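Local coordinates for outer membrane protein Omp121 (Bacteroides thetaiotaomicron, PDB 5FQ8), which probably takes up nutrients, perhaps peptides, across the outer membrane as a TonB-dependent transporter of the SusC type, at residues Leu191-Asn203 with Asn837-Arg851. Numbering follows the deposited sequence.
With CA (calcium ion), chain N.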
ATOM      1  N   LEU B 191      32.448 -21.161  -8.422  1.00 25.53           N
ATOM      2  CA  LEU B 191      32.618 -19.751  -8.145  1.00 25.36           C
ATOM      3  C   LEU B 191      33.637 -19.194  -9.115  1.00 25.54           C
ATOM      4  O   LEU B 191      34.413 -19.949  -9.704  1.00 28.87           O
ATOM      5  CB  LEU B 191      33.090 -19.530  -6.706  1.00 25.46           C
ATOM      6  CG  LEU B 191      32.116 -19.939  -5.606  1.00 25.31           C
ATOM      7  CD1 LEU B 191      32.797 -19.916  -4.264  1.00 25.54           C
ATOM      8  CD2 LEU B 191      30.923 -19.024  -5.598  1.00 24.91           C
ATOM      9  N   PRO B 192      33.655 -17.887  -9.339  1.00 25.39           N
ATOM     10  CA  PRO B 192      34.621 -17.340 -10.287  1.00 25.60           C
ATOM     11  C   PRO B 192      36.038 -17.565  -9.802  1.00 26.01           C
ATOM     12  O   PRO B 192      36.322 -17.538  -8.605  1.00 36.33           O
ATOM     13  CB  PRO B 192      34.259 -15.856 -10.329  1.00 25.36           C
ATOM     14  CG  PRO B 192      32.848 -15.815  -9.922  1.00 24.98           C
ATOM     15  CD  PRO B 192      32.731 -16.844  -8.870  1.00 25.03           C
ATOM     16  N   GLU B 193      36.930 -17.817 -10.739  1.00 26.33           N
ATOM     17  CA  GLU B 193      38.320 -17.997 -10.375  1.00 28.72           C
ATOM     18  C   GLU B 193      38.936 -16.641 -10.097  1.00 27.06           C
ATOM     19  O   GLU B 193      38.857 -15.731 -10.920  1.00 26.73           O
ATOM     20  CB  GLU B 193      39.074 -18.720 -11.479  1.00 27.83           C
ATOM     21  CG  GLU B 193      40.528 -18.927 -11.172  1.00 29.33           C
ATOM     22  CD  GLU B 193      41.259 -19.564 -12.298  1.00 28.05           C
ATOM     23  OE1 GLU B 193      40.629 -19.820 -13.335  1.00 27.93           O
ATOM     24  OE2 GLU B 193      42.462 -19.805 -12.143  1.00 28.50           O
ATOM     25  N   PHE B 194      39.551 -16.518  -8.939  1.00 26.98           N
ATOM     26  CA  PHE B 194      40.006 -15.245  -8.420  1.00 27.01           C
ATOM     27  C   PHE B 194      41.500 -15.087  -8.576  1.00 27.52           C
ATOM     28  O   PHE B 194      42.239 -16.056  -8.701  1.00 27.87           O
ATOM     29  CB  PHE B 194      39.659 -15.114  -6.942  1.00 26.89           C
ATOM     30  CG  PHE B 194      38.211 -15.173  -6.671  1.00 26.43           C
ATOM     31  CD1 PHE B 194      37.375 -14.188  -7.152  1.00 26.09           C
ATOM     32  CD2 PHE B 194      37.674 -16.210  -5.941  1.00 26.38           C
ATOM     33  CE1 PHE B 194      36.035 -14.238  -6.916  1.00 25.70           C
ATOM     34  CE2 PHE B 194      36.332 -16.254  -5.689  1.00 25.99           C
ATOM     35  CZ  PHE B 194      35.508 -15.272  -6.181  1.00 25.64           C
ATOM     36  N   GLN B 195      41.928 -13.840  -8.550  1.00 32.70           N
ATOM     37  CA  GLN B 195      43.324 -13.495  -8.405  1.00 36.36           C
ATOM     38  C   GLN B 195      43.643 -13.461  -6.919  1.00 28.40           C
ATOM     39  O   GLN B 195      42.857 -12.958  -6.131  1.00 35.56           O
ATOM     40  CB  GLN B 195      43.584 -12.144  -9.065  1.00 38.88           C
ATOM     41  CG  GLN B 195      44.609 -11.289  -8.365  1.00 33.76           C
ATOM     42  CD  GLN B 195      43.998 -10.330  -7.391  1.00 40.67           C
ATOM     43  OE1 GLN B 195      44.577 -10.046  -6.362  1.00 50.68           O
ATOM     44  NE2 GLN B 195      42.824  -9.823  -7.710  1.00 38.12           N
ATOM     45  N   ASN B 196      44.764 -14.013  -6.527  1.00 28.69           N
ATOM     46  CA  ASN B 196      45.204 -13.933  -5.138  1.00 28.91           C
ATOM     47  C   ASN B 196      46.550 -13.233  -5.032  1.00 29.43           C
ATOM     48  O   ASN B 196      47.334 -13.518  -4.132  1.00 29.83           O
ATOM     49  CB  ASN B 196      45.275 -15.312  -4.468  1.00 29.08           C
ATOM     50  CG  ASN B 196      43.902 -15.948  -4.266  1.00 28.60           C
ATOM     51  OD1 ASN B 196      43.123 -15.520  -3.416  1.00 28.32           O
ATOM     52  ND2 ASN B 196      43.624 -17.000  -5.013  1.00 28.56           N
ATOM     53  N   GLU B 197      46.830 -12.315  -5.950  1.00 29.47           N
ATOM     54  CA  GLU B 197      48.109 -11.632  -5.981  1.00 29.99           C
ATOM     55  C   GLU B 197      48.078 -10.283  -5.279  1.00 29.97           C
ATOM     56  O   GLU B 197      49.046  -9.924  -4.603  1.00 30.43           O
ATOM     57  CB  GLU B 197      48.553 -11.453  -7.432  1.00 30.15           C
ATOM     58  CG  GLU B 197      50.046 -11.319  -7.630  1.00 43.27           C
ATOM     59  CD  GLU B 197      50.437 -11.176  -9.084  1.00 41.12           C
ATOM     60  OE1 GLU B 197      49.613 -11.499  -9.963  1.00 45.63           O
ATOM     61  OE2 GLU B 197      51.574 -10.740  -9.344  1.00 37.50           O
ATOM     62  N   PHE B 198      46.978  -9.540  -5.396  1.00 31.60           N
ATOM     63  CA  PHE B 198      46.868  -8.195  -4.848  1.00 33.07           C
ATOM     64  C   PHE B 198      45.646  -8.093  -3.943  1.00 35.10           C
ATOM     65  O   PHE B 198      44.638  -8.766  -4.151  1.00 32.33           O
ATOM     66  CB  PHE B 198      46.781  -7.154  -5.966  1.00 29.38           C
ATOM     67  CG  PHE B 198      47.705  -7.411  -7.119  1.00 29.75           C
ATOM     68  CD1 PHE B 198      49.003  -6.937  -7.104  1.00 30.34           C
ATOM     69  CD2 PHE B 198      47.272  -8.121  -8.222  1.00 29.55           C
ATOM     70  CE1 PHE B 198      49.839  -7.169  -8.153  1.00 30.71           C
ATOM     71  CE2 PHE B 198      48.107  -8.354  -9.282  1.00 29.92           C
ATOM     72  CZ  PHE B 198      49.392  -7.877  -9.247  1.00 30.50           C
ATOM     73  N   GLY B 199      45.727  -7.217  -2.944  1.00 39.81           N
ATOM     74  CA  GLY B 199      44.695  -7.096  -1.951  1.00 41.14           C
ATOM     75  C   GLY B 199      43.941  -5.784  -2.008  1.00 41.26           C
ATOM     76  O   GLY B 199      43.899  -5.092  -3.035  1.00 40.03           O
ATOM     77  N   MET B 200      43.327  -5.445  -0.879  1.00 37.87           N
ATOM     78  CA  MET B 200      42.434  -4.302  -0.793  1.00 33.64           C
ATOM     79  C   MET B 200      43.126  -3.025  -1.220  1.00 28.41           C
ATOM     80  O   MET B 200      44.181  -2.674  -0.698  1.00 28.91           O
ATOM     81  CB  MET B 200      41.934  -4.153   0.640  1.00 31.63           C
ATOM     82  CG  MET B 200      41.130  -2.901   0.928  1.00 27.94           C
ATOM     83  SD  MET B 200      40.595  -2.895   2.616  1.00 28.00           S
ATOM     84  CE  MET B 200      42.102  -3.343   3.427  1.00 28.65           C
ATOM     85  N   GLY B 201      42.515  -2.324  -2.154  1.00 28.15           N
ATOM     86  CA  GLY B 201      42.986  -1.008  -2.514  1.00 28.41           C
ATOM     87  C   GLY B 201      42.372  -0.558  -3.819  1.00 28.13           C
ATOM     88  O   GLY B 201      41.606  -1.274  -4.453  1.00 29.91           O
ATOM     89  N   TRP B 202      42.728   0.660  -4.196  1.00 28.38           N
ATOM     90  CA  TRP B 202      42.331   1.204  -5.476  1.00 28.24           C
ATOM     91  C   TRP B 202      43.548   1.871  -6.102  1.00 28.76           C
ATOM     92  O   TRP B 202      44.541   2.136  -5.430  1.00 29.21           O
ATOM     93  CB  TRP B 202      41.168   2.176  -5.309  1.00 31.84           C
ATOM     94  CG  TRP B 202      40.247   2.202  -6.452  1.00 32.01           C
ATOM     95  CD1 TRP B 202      40.199   3.123  -7.429  1.00 31.00           C
ATOM     96  CD2 TRP B 202      39.233   1.248  -6.750  1.00 32.23           C
ATOM     97  NE1 TRP B 202      39.213   2.819  -8.321  1.00 27.31           N
ATOM     98  CE2 TRP B 202      38.604   1.666  -7.927  1.00 26.95           C
ATOM     99  CE3 TRP B 202      38.795   0.079  -6.137  1.00 35.89           C
ATOM    100  CZ2 TRP B 202      37.561   0.964  -8.504  1.00 26.53           C
ATOM    101  CZ3 TRP B 202      37.759  -0.611  -6.711  1.00 34.27           C
ATOM    102  CH2 TRP B 202      37.156  -0.170  -7.884  1.00 26.85           C
ATOM    103  N   ASN B 203      43.484   2.104  -7.406  1.00 28.75           N
ATOM    104  CA  ASN B 203      44.584   2.724  -8.144  1.00 29.27           C
ATOM    105  C   ASN B 203      45.917   2.050  -7.864  1.00 29.72           C
ATOM    106  O   ASN B 203      46.956   2.686  -7.958  1.00 30.25           O
ATOM    107  CB  ASN B 203      44.725   4.219  -7.832  1.00 29.56           C
ATOM    108  CG  ASN B 203      43.409   4.930  -7.770  1.00 33.24           C
ATOM    109  OD1 ASN B 203      43.018   5.431  -6.723  1.00 34.30           O
ATOM    110  ND2 ASN B 203      42.721   5.006  -8.894  1.00 30.75           N
ATOM    111  N   ASN B 837      33.388  -8.784 -11.164  1.00 26.53           N
ATOM    112  CA  ASN B 837      34.685  -9.296 -10.760  1.00 25.16           C
ATOM    113  C   ASN B 837      35.811  -8.687 -11.557  1.00 25.52           C
ATOM    114  O   ASN B 837      36.930  -8.578 -11.057  1.00 25.82           O
ATOM    115  CB  ASN B 837      34.711 -10.811 -10.879  1.00 25.20           C
ATOM    116  CG  ASN B 837      33.976 -11.461  -9.773  1.00 24.99           C
ATOM    117  OD1 ASN B 837      34.457 -11.543  -8.652  1.00 25.10           O
ATOM    118  ND2 ASN B 837      32.782 -11.902 -10.066  1.00 26.09           N
ATOM    119  N   TYR B 838      35.545  -8.295 -12.792  1.00 25.52           N
ATOM    120  CA  TYR B 838      36.454  -7.385 -13.466  1.00 25.85           C
ATOM    121  C   TYR B 838      36.527  -6.053 -12.731  1.00 25.84           C
ATOM    122  O   TYR B 838      37.606  -5.627 -12.305  1.00 26.16           O
ATOM    123  CB  TYR B 838      36.021  -7.208 -14.917  1.00 25.86           C
ATOM    124  CG  TYR B 838      36.666  -8.216 -15.839  1.00 26.14           C
ATOM    125  CD1 TYR B 838      36.729  -9.566 -15.496  1.00 26.12           C
ATOM    126  CD2 TYR B 838      37.215  -7.819 -17.048  1.00 26.46           C
ATOM    127  CE1 TYR B 838      37.320 -10.487 -16.336  1.00 26.41           C
ATOM    128  CE2 TYR B 838      37.792  -8.715 -17.884  1.00 26.76           C
ATOM    129  CZ  TYR B 838      37.849 -10.052 -17.525  1.00 27.62           C
ATOM    130  OH  TYR B 838      38.442 -10.950 -18.370  1.00 27.06           O
ATOM    131  N   PHE B 839      35.377  -5.398 -12.532  1.00 25.52           N
ATOM    132  CA  PHE B 839      35.374  -4.067 -11.919  1.00 25.55           C
ATOM    133  C   PHE B 839      36.047  -4.072 -10.560  1.00 25.67           C
ATOM    134  O   PHE B 839      36.771  -3.137 -10.210  1.00 25.93           O
ATOM    135  CB  PHE B 839      33.946  -3.544 -11.774  1.00 25.18           C
ATOM    136  CG  PHE B 839      33.834  -2.366 -10.847  1.00 25.18           C
ATOM    137  CD1 PHE B 839      34.154  -1.090 -11.280  1.00 25.40           C
ATOM    138  CD2 PHE B 839      33.405  -2.527  -9.554  1.00 25.01           C
ATOM    139  CE1 PHE B 839      34.052  -0.013 -10.441  1.00 25.44           C
ATOM    140  CE2 PHE B 839      33.306  -1.450  -8.710  1.00 25.06           C
ATOM    141  CZ  PHE B 839      33.628  -0.189  -9.154  1.00 25.27           C
ATOM    142  N   THR B 840      35.812  -5.103  -9.780  1.00 25.52           N
ATOM    143  CA  THR B 840      36.292  -5.107  -8.415  1.00 25.64           C
ATOM    144  C   THR B 840      37.726  -5.586  -8.284  1.00 32.83           C
ATOM    145  O   THR B 840      38.255  -5.583  -7.168  1.00 26.23           O
ATOM    146  CB  THR B 840      35.379  -5.971  -7.576  1.00 25.34           C
ATOM    147  OG1 THR B 840      35.581  -5.657  -6.206  1.00 27.58           O
ATOM    148  CG2 THR B 840      35.699  -7.389  -7.798  1.00 25.40           C
ATOM    149  N   GLY B 841      38.366  -5.971  -9.388  1.00 38.70           N
ATOM    150  CA  GLY B 841      39.753  -6.381  -9.346  1.00 26.70           C
ATOM    151  C   GLY B 841      39.978  -7.744  -8.759  1.00 33.91           C
ATOM    152  O   GLY B 841      41.056  -8.014  -8.228  1.00 33.42           O
ATOM    153  N   ASN B 842      38.987  -8.619  -8.834  1.00 26.40           N
ATOM    154  CA  ASN B 842      39.084  -9.919  -8.197  1.00 26.44           C
ATOM    155  C   ASN B 842      39.249 -11.070  -9.170  1.00 26.53           C
ATOM    156  O   ASN B 842      39.761 -12.109  -8.771  1.00 27.26           O
ATOM    157  CB  ASN B 842      37.847 -10.178  -7.331  1.00 26.05           C
ATOM    158  CG  ASN B 842      37.889  -9.452  -6.028  1.00 26.08           C
ATOM    159  OD1 ASN B 842      38.946  -9.052  -5.571  1.00 26.43           O
ATOM    160  ND2 ASN B 842      36.736  -9.274  -5.419  1.00 25.75           N
ATOM    161  N   ALA B 843      38.832 -10.923 -10.418  1.00 27.54           N
ATOM    162  CA  ALA B 843      39.015 -11.996 -11.379  1.00 28.29           C
ATOM    163  C   ALA B 843      40.490 -12.148 -11.730  1.00 43.91           C
ATOM    164  O   ALA B 843      41.248 -11.177 -11.752  1.00 41.53           O
ATOM    165  CB  ALA B 843      38.199 -11.730 -12.637  1.00 26.72           C
ATOM    166  N   ILE B 844      40.888 -13.386 -12.001  1.00 27.30           N
ATOM    167  CA  ILE B 844      42.289 -13.686 -12.262  1.00 27.84           C
ATOM    168  C   ILE B 844      42.754 -12.970 -13.518  1.00 28.11           C
ATOM    169  O   ILE B 844      43.908 -12.546 -13.618  1.00 28.49           O
ATOM    170  CB  ILE B 844      42.489 -15.216 -12.350  1.00 28.02           C
ATOM    171  CG1 ILE B 844      43.961 -15.558 -12.490  1.00 28.62           C
ATOM    172  CG2 ILE B 844      41.686 -15.819 -13.474  1.00 27.86           C
ATOM    173  CD1 ILE B 844      44.771 -15.183 -11.294  1.00 28.84           C
ATOM    174  N   GLN B 845      41.855 -12.792 -14.482  1.00 27.81           N
ATOM    175  CA  GLN B 845      42.199 -12.029 -15.670  1.00 28.02           C
ATOM    176  C   GLN B 845      42.755 -10.654 -15.340  1.00 35.03           C
ATOM    177  O   GLN B 845      43.645 -10.173 -16.045  1.00 30.14           O
ATOM    178  CB  GLN B 845      40.982 -11.880 -16.573  1.00 33.67           C
ATOM    179  CG  GLN B 845      40.647 -13.102 -17.369  1.00 27.74           C
ATOM    180  CD  GLN B 845      39.835 -14.075 -16.594  1.00 27.41           C
ATOM    181  OE1 GLN B 845      39.773 -14.003 -15.386  1.00 27.24           O
ATOM    182  NE2 GLN B 845      39.201 -14.998 -17.284  1.00 27.36           N
ATOM    183  N   THR B 846      42.264 -10.002 -14.288  1.00 27.85           N
ATOM    184  CA  THR B 846      42.712  -8.640 -14.052  1.00 27.98           C
ATOM    185  C   THR B 846      44.139  -8.581 -13.538  1.00 28.49           C
ATOM    186  O   THR B 846      44.689  -7.483 -13.416  1.00 28.70           O
ATOM    187  CB  THR B 846      41.783  -7.912 -13.077  1.00 27.56           C
ATOM    188  OG1 THR B 846      41.965  -8.416 -11.754  1.00 27.54           O
ATOM    189  CG2 THR B 846      40.338  -8.069 -13.488  1.00 27.08           C
ATOM    190  N   ALA B 847      44.747  -9.720 -13.245  1.00 28.71           N
ATOM    191  CA  ALA B 847      46.148  -9.738 -12.865  1.00 29.25           C
ATOM    192  C   ALA B 847      47.073  -9.757 -14.076  1.00 29.74           C
ATOM    193  O   ALA B 847      48.236 -10.104 -13.940  1.00 30.24           O
ATOM    194  CB  ALA B 847      46.413 -10.938 -11.961  1.00 29.32           C
ATOM    195  N   TYR B 848      46.584  -9.283 -15.221  1.00 29.64           N
ATOM    196  CA  TYR B 848      47.138  -9.622 -16.529  1.00 30.04           C
ATOM    197  C   TYR B 848      48.621  -9.295 -16.671  1.00 73.44           C
ATOM    198  O   TYR B 848      49.418 -10.153 -17.054  1.00 49.60           O
ATOM    199  CB  TYR B 848      46.336  -8.913 -17.606  1.00 29.84           C
ATOM    200  CG  TYR B 848      47.036  -8.726 -18.922  1.00 30.34           C
ATOM    201  CD1 TYR B 848      47.161  -9.772 -19.807  1.00 30.55           C
ATOM    202  CD2 TYR B 848      47.523  -7.487 -19.298  1.00 30.63           C
ATOM    203  CE1 TYR B 848      47.769  -9.604 -21.002  1.00 31.04           C
ATOM    204  CE2 TYR B 848      48.130  -7.314 -20.494  1.00 31.11           C
ATOM    205  CZ  TYR B 848      48.253  -8.379 -21.345  1.00 31.32           C
ATOM    206  OH  TYR B 848      48.874  -8.220 -22.556  1.00 39.10           O
ATOM    207  N   ASN B 849      49.017  -8.060 -16.446  1.00 30.86           N
ATOM    208  CA  ASN B 849      50.393  -7.707 -16.741  1.00 31.53           C
ATOM    209  C   ASN B 849      51.207  -7.572 -15.476  1.00 31.77           C
ATOM    210  O   ASN B 849      52.124  -6.758 -15.412  1.00 32.23           O
ATOM    211  CB  ASN B 849      50.433  -6.425 -17.563  1.00 31.70           C
ATOM    212  CG  ASN B 849      51.750  -6.215 -18.258  1.00 32.44           C
ATOM    213  OD1 ASN B 849      52.044  -6.871 -19.238  1.00 34.21           O
ATOM    214  ND2 ASN B 849      52.544  -5.284 -17.762  1.00 32.80           N
ATOM    215  N   ASP B 850      50.876  -8.358 -14.459  1.00 31.49           N
ATOM    216  CA  ASP B 850      51.362  -8.104 -13.111  1.00 31.61           C
ATOM    217  C   ASP B 850      51.034  -6.675 -12.709  1.00 31.45           C
ATOM    218  O   ASP B 850      51.666  -6.082 -11.833  1.00 31.72           O
ATOM    219  CB  ASP B 850      52.854  -8.398 -12.987  1.00 53.75           C
ATOM    220  CG  ASP B 850      53.189  -9.822 -13.374  1.00 43.68           C
ATOM    221  OD1 ASP B 850      52.579 -10.338 -14.334  1.00 61.39           O
ATOM    222  OD2 ASP B 850      54.097 -10.367 -12.725  1.00 43.61           O
ATOM    223  N   ARG B 851      50.034  -6.126 -13.391  1.00 31.05           N
ATOM    224  CA  ARG B 851      49.469  -4.822 -13.099  1.00 30.82           C
ATOM    225  C   ARG B 851      50.516  -3.715 -13.195  1.00 31.39           C
ATOM    226  O   ARG B 851      50.403  -2.667 -12.561  1.00 31.36           O
ATOM    227  CB  ARG B 851      48.764  -4.841 -11.743  1.00 30.41           C
ATOM    228  CG  ARG B 851      47.405  -5.483 -11.862  1.00 29.79           C
ATOM    229  CD  ARG B 851      46.656  -5.488 -10.565  1.00 29.40           C
ATOM    230  NE  ARG B 851      45.415  -6.229 -10.707  1.00 33.67           N
ATOM    231  CZ  ARG B 851      44.649  -6.587  -9.688  1.00 34.69           C
ATOM    232  NH1 ARG B 851      45.004  -6.262  -8.464  1.00 42.01           N
ATOM    233  NH2 ARG B 851      43.529  -7.261  -9.894  1.00 32.54           N
TER
HETATM  234 CA    CA N1988      52.093 -12.097 -13.483  1.00 46.03          CA
HETATM  235  O   HOH W   1      50.932 -14.041 -13.757  1.00 15.39           O
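A single beta bridge, F194 with A843, ties two loops of this TonB-dependent receptor together beyond the barrel strands. Its two backbone bonds run from Q195 N to N842 O (2.8 Å) and from I844 N to E193 O (3.3 Å). N842 O also meets the edge of the F194 ring, close to its plane, as does OD1 of N837, whose ND2 bonds T833 O. With CG1 of I844 anti to the backbone N (chi1 -175°), the turn at chi2 (65°) brings CD1 to Q195 CA. Beyond the bridge Q195 bends at chi2 (-94°), turning its amide back so that OE1 accepts from F198 N at 2.6 Å. R851 runs antiparallel to F198 across its ring: its CD lies over one face, 3.7 Å from the ring centroid, a CH-pi contact, and E197 CB covers the other face. Two guanidinium nitrogens hold T846, NE to T846 O at 3.1 Å and NH2 to T846 OG1 at 2.7 Å; NH2 also reaches G841 O. With an alanine here, the F198 face would probably lose its CH-pi partner, and G841 O, T846 and S213 O their guanidinium donors. D850 OD1 (2.0 Å) and a water bind calcium, D850 OD2 more loosely while also bonding a basic side chain of another protein's chain; E197, a known calcium ligand of this protein, here pairs with R217. W202 CH2 meets F839 CZ at 3.7 Å, rings oblique, both residues packing on the bound peptide's backbone. Around the contact, helix 832-839 ends in a Schellman motif at G841, helix 330-335 packs Y335 on P192 and N837, and helix 880-889 brings W887 against T846.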